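Local coordinates for protein phosphosugar isomerase (Escherichia coli O6:H1, PDB 5UQI) that probably interconverts arabinose-5-phosphate and ribulose-5-phosphate as a sugar-isomerase (SIS) domain protein of lipopolysaccharide biosynthesis, and binds arabinose-5-phosphate in this structure, at residues Q40-Q43 / G44-F48; E105-A108 / T109-S112; D166-A169 / L170-E174. All blocks are in the same frame, centred on the assembly; numbering follows the deposited sequence.

Contact 1: residues Q40-Q43 / G44-F48; sequences QSCQ and GKVVF
C42 faces the chain that follows it, and its sulfur fills the inside of the bend that leads from helix 32-41 into strand 46-50. The sulfur lies anti to the backbone N (chi1 179°), a rotation that carries it across the bend, where C42 SG comes within 3.5 Å of the carbonyl oxygen G44 O. The next carbonyl is almost as near, with C42 SG 3.6 Å from K45 O. Beyond these peptide groups it reaches one methyl of the first strand residue, with C42 SG 4.2 Å from V46 CG2. That methyl sits beside the backbone N of V46, on the flank nearest the cysteine. A slim, polarisable side chain suits this place, since it must fit against carbonyls and a methyl at once. C42 also touches V93 of the adjacent strand 93-97.

Q43 behaves differently. Its CB brushes the next peptide, with Q43 CB 3.4 Å from G44 N, but the rest of the chain runs extended away from the bend into solvent, as befits an amide at the surface. G44 then turns the backbone with phi -116° and psi -140°, a conformation easy for a residue without CB. K45 points its side chain outward. V46 is hydrogen-bonded by its backbone to P71 and F73, just before and in strand 72-76, and K45 and V47 to strand 93-97.

No hydrogen bond joins 40-43 to 44-48. Between them the contact is van der Waals, mostly around the sulfur, and the polar ties go to residues outside, such as D92, whose OD1 is hydrogen-bonded to K45 N.

Contact 2: residues E105-A108 / T109-S112; sequences EILA and TLPS
The hydroxyl of T109 reaches back to I106, and two donors of this one residue converge on a single carbonyl oxygen. The hydroxyl bond is the shorter, T109 OG1 to I106 O at 2.8 Å, and it lies in the carbonyl plane. The amide T109 N approaches the same oxygen from well above that plane, at 3.1 Å. With chi1 at 69°, OG1 sits between the backbone N and the carbonyl carbon and so folds over its own chain, while CG2 rests at equal distance from E105 O and I106 O. Threonine suits the place because its hydroxyl meets the carbonyl of I106 and its side chain packs on A80 and V81 of helix 77-84.

The leucines L107 and L110 cross obliquely, their nearest methyls being L107 CD2 and L110 CD1, 4.0 Å apart. Both lean toward helix 130-134, L107 on L131 and L110 on S134. Their backbones are joined too: L110 N donates to L107 O at 3.0 Å, with an N-H...O angle of 163°.

P111, which lacks an amide hydrogen, lays its ring against the turn, with P111 CD 3.7 Å from L107 O. A water then bridges the next step, donating to A108 O at 2.7 Å and accepting from S112 N.

The bond from L110 N closes a type I beta turn, L107 to L110, a tight link between the short helices 104-107 and 110-116 of the SIS alpha/beta fold, next to the sugar-phosphate pocket: the I106 side chain comes within about 5 Å of the bound arabinose-5-phosphate.

Contact 3: residues D166-A169 / L170-E174; sequences DAVA and LALSE
Successive carbonyls of D166 to A169 receive the amides of L170 to S173, four regular i to i+4 bonds of helix 156-175. The shortest is L170 N to D166 O at 2.8 Å, and the straightest is L172 N to V168 O, at 2.9 Å with an N-H...O angle of 169°. In the L172 N to V168 O bond the donor lies nearly along the C=O axis, whereas the other three donors are tilted from their carbonyl planes by about 20°.

The apolar contacts follow the same one-turn step. V168 and L172 run alongside each other in one direction from the helix, and touch through V168 CG1 and L172 CD1 at 4.1 Å. The leucine has CG anti to its carbonyl carbon (chi1 -68°), which leans the branch back over the preceding turn, so that L172 CG stands 3.4 Å from V168 O. L170 repeats the gesture, with L170 CG 3.4 Å from D166 O, on a face exposed to solvent. The pair V168 and L172 belongs to the buried side and packs on L39 of helix 32-41. A169 sits against T64 and F65 of helix 52-67, where a methyl is enough to meet the neighbouring helix.

The polar side chains find partners beyond 166-174, on the side of helix 52-67. D166 OD1 forms a salt bridge with K60 NZ. S173 OG bonds to T68 O, while S173 CB stays 3.4 Å from A169 O.

The four carbonyls of D166 to A169 and the four amides of L170 to S173 thus satisfy one another. V168 and L172 give helix 32-41 an apolar surface, whereas the side toward helix 52-67 mixes the small A169 with the polar ends of D166 and S173, each of which has its partner.

From the N terminus, the chain leaves helix 32-41 and, in contact 1, bends into strand 46-50 of the parallel sheet. Contact 2 follows later, where helix 104-107 turns into helix 110-116 on the way from strand 93-97 to strand 120-124. Contact 3 comes last, within helix 156-175. The three lie in series: each is local, and none nests in or crosses another. Contacts 1 and 3 nevertheless meet in space, Q40 CG lying 3.7 Å from L172 CD2, which packs helix 32-41 on helix 156-175. Contacts 2 and 3 are on opposite sides of the chain's centre, their own centres about 28 Å apart.

Contact 1: residues Q40-Q43 / G44-F48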
loop_
_atom_site.group_PDB
_atom_site.type_symbol
_atom_site.label_atom_id
_atom_site.label_comp_id
_atom_site.label_asym_id
_atom_site.label_seq_id
_atom_site.Cartn_x
_atom_site.Cartn_y
_atom_site.Cartn_z
ATOM N N GLN A 40 -10.659 9.828 4.729
ATOM C CA GLN A 40 -11.311 10.533 5.836
ATOM C C GLN A 40 -12.812 10.284 5.894
ATOM O O GLN A 40 -13.416 10.393 6.969
ATOM C CB GLN A 40 -11.059 12.034 5.670
ATOM C CG GLN A 40 -9.652 12.430 6.108
ATOM C CD GLN A 40 -9.409 13.926 6.003
ATOM O OE1 GLN A 40 -9.812 14.557 5.038
ATOM N NE2 GLN A 40 -8.690 14.471 6.968
ATOM N N SER A 41 -13.390 9.981 4.733
ATOM C CA SER A 41 -14.812 9.760 4.560
ATOM C C SER A 41 -15.207 8.360 4.967
ATOM O O SER A 41 -16.405 8.084 5.177
ATOM C CB SER A 41 -15.242 10.040 3.102
ATOM O OG SER A 41 -14.963 8.946 2.214
ATOM N N CYS A 42 -14.217 7.461 5.128
ATOM C CA CYS A 42 -14.535 6.050 5.394
ATOM C C CYS A 42 -15.265 5.901 6.712
ATOM O O CYS A 42 -14.750 6.323 7.748
ATOM C CB CYS A 42 -13.241 5.233 5.327
ATOM S SG CYS A 42 -13.482 3.477 5.661
ATOM N N GLN A 43 -16.469 5.347 6.674
ATOM C CA GLN A 43 -17.226 5.102 7.880
ATOM C C GLN A 43 -17.032 3.699 8.445
ATOM O O GLN A 43 -17.527 3.390 9.519
ATOM C CB GLN A 43 -18.710 5.316 7.540
ATOM C CG GLN A 43 -19.001 6.742 7.116
ATOM C CD GLN A 43 -20.480 6.954 6.924
ATOM O OE1 GLN A 43 -21.276 6.768 7.851
ATOM N NE2 GLN A 43 -20.866 7.318 5.714
ATOM N N GLY A 44 -16.336 2.845 7.683
ATOM C CA GLY A 44 -16.080 1.474 8.162
ATOM C C GLY A 44 -14.565 1.325 8.345
ATOM O O GLY A 44 -13.917 2.228 8.850
ATOM N N LYS A 45 -14.038 0.168 7.967
ATOM C CA LYS A 45 -12.615 -0.065 8.061
ATOM C C LYS A 45 -11.944 0.090 6.700
ATOM O O LYS A 45 -12.597 -0.055 5.667
ATOM C CB LYS A 45 -12.410 -1.497 8.551
ATOM C CG LYS A 45 -13.051 -1.635 9.958
ATOM C CD LYS A 45 -12.449 -2.741 10.798
ATOM C CE LYS A 45 -13.419 -3.155 11.875
ATOM N NZ LYS A 45 -13.397 -2.194 12.997
ATOM N N VAL A 46 -10.649 0.422 6.709
ATOM C CA VAL A 46 -9.830 0.410 5.506
ATOM C C VAL A 46 -9.254 -0.996 5.346
ATOM O O VAL A 46 -8.511 -1.444 6.197
ATOM C CB VAL A 46 -8.711 1.490 5.539
ATOM C CG1 VAL A 46 -7.820 1.427 4.311
ATOM C CG2 VAL A 46 -9.334 2.892 5.748
ATOM N N VAL A 47 -9.646 -1.672 4.269
ATOM C CA VAL A 47 -9.233 -3.096 4.114
ATOM C C VAL A 47 -8.167 -3.122 3.069
ATOM O O VAL A 47 -8.378 -2.710 1.919
ATOM C CB VAL A 47 -10.407 -3.961 3.690
ATOM C CG1 VAL A 47 -9.940 -5.405 3.480
ATOM C CG2 VAL A 47 -11.527 -3.878 4.710
ATOM N N PHE A 48 -6.967 -3.592 3.462
ATOM C CA PHE A 48 -5.856 -3.685 2.507
ATOM C C PHE A 48 -5.806 -5.099 1.948
ATOM O O PHE A 48 -5.929 -6.074 2.714
ATOM C CB PHE A 48 -4.500 -3.421 3.217
ATOM C CG PHE A 48 -4.218 -1.985 3.489
ATOM C CD1 PHE A 48 -4.682 -1.386 4.662
ATOM C CD2 PHE A 48 -3.406 -1.256 2.574
ATOM C CE1 PHE A 48 -4.402 -0.009 4.914
ATOM C CE2 PHE A 48 -3.114 0.107 2.835
ATOM C CZ PHE A 48 -3.562 0.692 4.020
#

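Contact 2: residues E105-A108 / T109-S112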
loop_
_atom_site.group_PDB
_atom_site.type_symbol
_atom_site.label_atom_id
_atom_site.label_comp_id
_atom_site.label_asym_id
_atom_site.label_seq_id
_atom_site.Cartn_x
_atom_site.Cartn_y
_atom_site.Cartn_z
ATOM N N GLU A 105 -3.927 -12.969 -9.050
ATOM C CA GLU A 105 -4.691 -13.150 -7.819
ATOM C C GLU A 105 -5.432 -11.895 -7.373
ATOM O O GLU A 105 -6.512 -11.993 -6.778
ATOM C CB GLU A 105 -3.721 -13.623 -6.679
ATOM C CG GLU A 105 -3.088 -14.987 -6.939
ATOM C CD GLU A 105 -1.731 -14.900 -7.621
ATOM O OE1 GLU A 105 -1.451 -13.916 -8.396
ATOM O OE2 GLU A 105 -0.963 -15.862 -7.483
ATOM N N ILE A 106 -4.887 -10.710 -7.627
ATOM C CA ILE A 106 -5.533 -9.510 -7.205
ATOM C C ILE A 106 -6.650 -9.161 -8.181
ATOM O O ILE A 106 -7.710 -8.776 -7.744
ATOM C CB ILE A 106 -4.520 -8.330 -7.090
ATOM C CG1 ILE A 106 -3.380 -8.686 -6.143
ATOM C CG2 ILE A 106 -5.207 -7.043 -6.674
ATOM C CD1 ILE A 106 -3.903 -8.897 -4.699
ATOM N N LEU A 107 -6.391 -9.346 -9.471
ATOM C CA LEU A 107 -7.517 -9.041 -10.406
ATOM C C LEU A 107 -8.707 -9.967 -10.172
ATOM O O LEU A 107 -9.846 -9.563 -10.488
ATOM C CB LEU A 107 -7.089 -9.212 -11.840
ATOM C CG LEU A 107 -5.894 -8.374 -12.204
ATOM C CD1 LEU A 107 -5.425 -8.627 -13.639
ATOM C CD2 LEU A 107 -6.086 -6.882 -12.070
ATOM N N ALA A 108 -8.451 -11.205 -9.707
ATOM C CA ALA A 108 -9.523 -12.160 -9.425
ATOM C C ALA A 108 -10.504 -11.704 -8.372
ATOM O O ALA A 108 -11.640 -12.193 -8.321
ATOM C CB ALA A 108 -8.923 -13.493 -8.998
ATOM N N THR A 109 -10.105 -10.746 -7.513
ATOM C CA THR A 109 -11.027 -10.237 -6.559
ATOM C C THR A 109 -12.058 -9.244 -7.107
ATOM O O THR A 109 -13.032 -8.865 -6.437
ATOM C CB THR A 109 -10.327 -9.477 -5.399
ATOM O OG1 THR A 109 -9.764 -8.257 -5.857
ATOM C CG2 THR A 109 -9.264 -10.341 -4.680
ATOM N N LEU A 110 -11.762 -8.715 -8.317
ATOM C CA LEU A 110 -12.496 -7.510 -8.764
ATOM C C LEU A 110 -13.998 -7.713 -9.152
ATOM O O LEU A 110 -14.821 -6.917 -8.753
ATOM C CB LEU A 110 -11.745 -6.816 -9.908
ATOM C CG LEU A 110 -10.393 -6.250 -9.465
ATOM C CD1 LEU A 110 -9.677 -5.801 -10.695
ATOM C CD2 LEU A 110 -10.595 -5.077 -8.523
ATOM N N PRO A 111 -14.322 -8.808 -9.873
ATOM C CA PRO A 111 -15.773 -8.959 -10.144
ATOM C C PRO A 111 -16.661 -8.985 -8.905
ATOM O O PRO A 111 -17.686 -8.270 -8.850
ATOM C CB PRO A 111 -15.833 -10.263 -10.926
ATOM C CG PRO A 111 -14.497 -10.408 -11.587
ATOM C CD PRO A 111 -13.536 -9.865 -10.512
ATOM N N SER A 112 -16.217 -9.724 -7.836
ATOM C CA SER A 112 -16.985 -9.701 -6.649
ATOM C C SER A 112 -16.985 -8.329 -5.995
ATOM O O SER A 112 -17.986 -7.888 -5.510
ATOM C CB SER A 112 -16.487 -10.761 -5.617
ATOM O OG SER A 112 -16.673 -12.094 -6.141
HETATM O O HOH W 1 -14.301 -11.900 -8.004
#

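Contact 3: residues D166-A169 / L170-E174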
loop_
_atom_site.group_PDB
_atom_site.type_symbol
_atom_site.label_atom_id
_atom_site.label_comp_id
_atom_site.label_asym_id
_atom_site.label_seq_id
_atom_site.Cartn_x
_atom_site.Cartn_y
_atom_site.Cartn_z
ATOM N N ASP A 166 2.964 4.690 4.976
ATOM C CA ASP A 166 3.245 5.197 6.320
ATOM C C ASP A 166 2.914 6.712 6.380
ATOM O O ASP A 166 2.283 7.163 7.369
ATOM C CB ASP A 166 4.699 5.085 6.710
ATOM C CG ASP A 166 5.138 3.711 7.206
ATOM O OD1 ASP A 166 4.309 2.826 7.392
ATOM O OD2 ASP A 166 6.419 3.610 7.435
ATOM N N ALA A 167 3.319 7.433 5.324
ATOM C CA ALA A 167 3.094 8.895 5.321
ATOM C C ALA A 167 1.602 9.204 5.255
ATOM O O ALA A 167 1.139 10.111 5.932
ATOM C CB ALA A 167 3.811 9.533 4.136
ATOM N N VAL A 168 0.836 8.452 4.436
ATOM C CA VAL A 168 -0.607 8.587 4.412
ATOM C C VAL A 168 -1.217 8.337 5.781
ATOM O O VAL A 168 -2.045 9.103 6.284
ATOM C CB VAL A 168 -1.219 7.707 3.314
ATOM C CG1 VAL A 168 -2.736 7.742 3.435
ATOM C CG2 VAL A 168 -0.693 8.181 1.940
ATOM N N ALA A 169 -0.817 7.229 6.432
ATOM C CA ALA A 169 -1.314 6.913 7.746
ATOM C C ALA A 169 -1.028 8.068 8.731
ATOM O O ALA A 169 -1.915 8.423 9.499
ATOM C CB ALA A 169 -0.604 5.604 8.265
ATOM N N LEU A 170 0.213 8.558 8.710
ATOM C CA LEU A 170 0.587 9.624 9.672
ATOM C C LEU A 170 -0.134 10.933 9.374
ATOM O O LEU A 170 -0.505 11.628 10.341
ATOM C CB LEU A 170 2.098 9.814 9.734
ATOM C CG LEU A 170 2.817 8.589 10.356
ATOM C CD1 LEU A 170 4.343 8.703 10.191
ATOM C CD2 LEU A 170 2.424 8.288 11.791
ATOM N N ALA A 171 -0.390 11.234 8.090
ATOM C CA ALA A 171 -1.138 12.468 7.764
ATOM C C ALA A 171 -2.581 12.324 8.228
ATOM O O ALA A 171 -3.106 13.209 8.862
ATOM C CB ALA A 171 -1.090 12.701 6.276
ATOM N N LEU A 172 -3.225 11.148 8.013
ATOM C CA LEU A 172 -4.599 10.960 8.501
ATOM C C LEU A 172 -4.618 11.097 10.044
ATOM O O LEU A 172 -5.552 11.679 10.592
ATOM C CB LEU A 172 -5.176 9.565 8.109
ATOM C CG LEU A 172 -5.426 9.377 6.628
ATOM C CD1 LEU A 172 -5.608 7.871 6.392
ATOM C CD2 LEU A 172 -6.690 10.145 6.255
ATOM N N SER A 173 -3.592 10.542 10.708
ATOM C CA SER A 173 -3.525 10.512 12.164
ATOM C C SER A 173 -3.440 11.960 12.690
ATOM O O SER A 173 -4.215 12.328 13.600
ATOM C CB SER A 173 -2.287 9.699 12.582
ATOM O OG SER A 173 -2.301 9.489 14.001
ATOM N N GLU A 174 -2.561 12.758 12.081
ATOM C CA GLU A 174 -2.400 14.190 12.481
ATOM C C GLU A 174 -3.671 14.941 12.207
ATOM O O GLU A 174 -4.148 15.685 13.066
ATOM C CB GLU A 174 -1.194 14.806 11.790
ATOM C CG GLU A 174 -1.001 16.299 12.068
ATOM C CD GLU A 174 0.427 16.752 11.830
ATOM O OE1 GLU A 174 1.384 15.953 12.040
ATOM O OE2 GLU A 174 0.590 17.931 11.439
#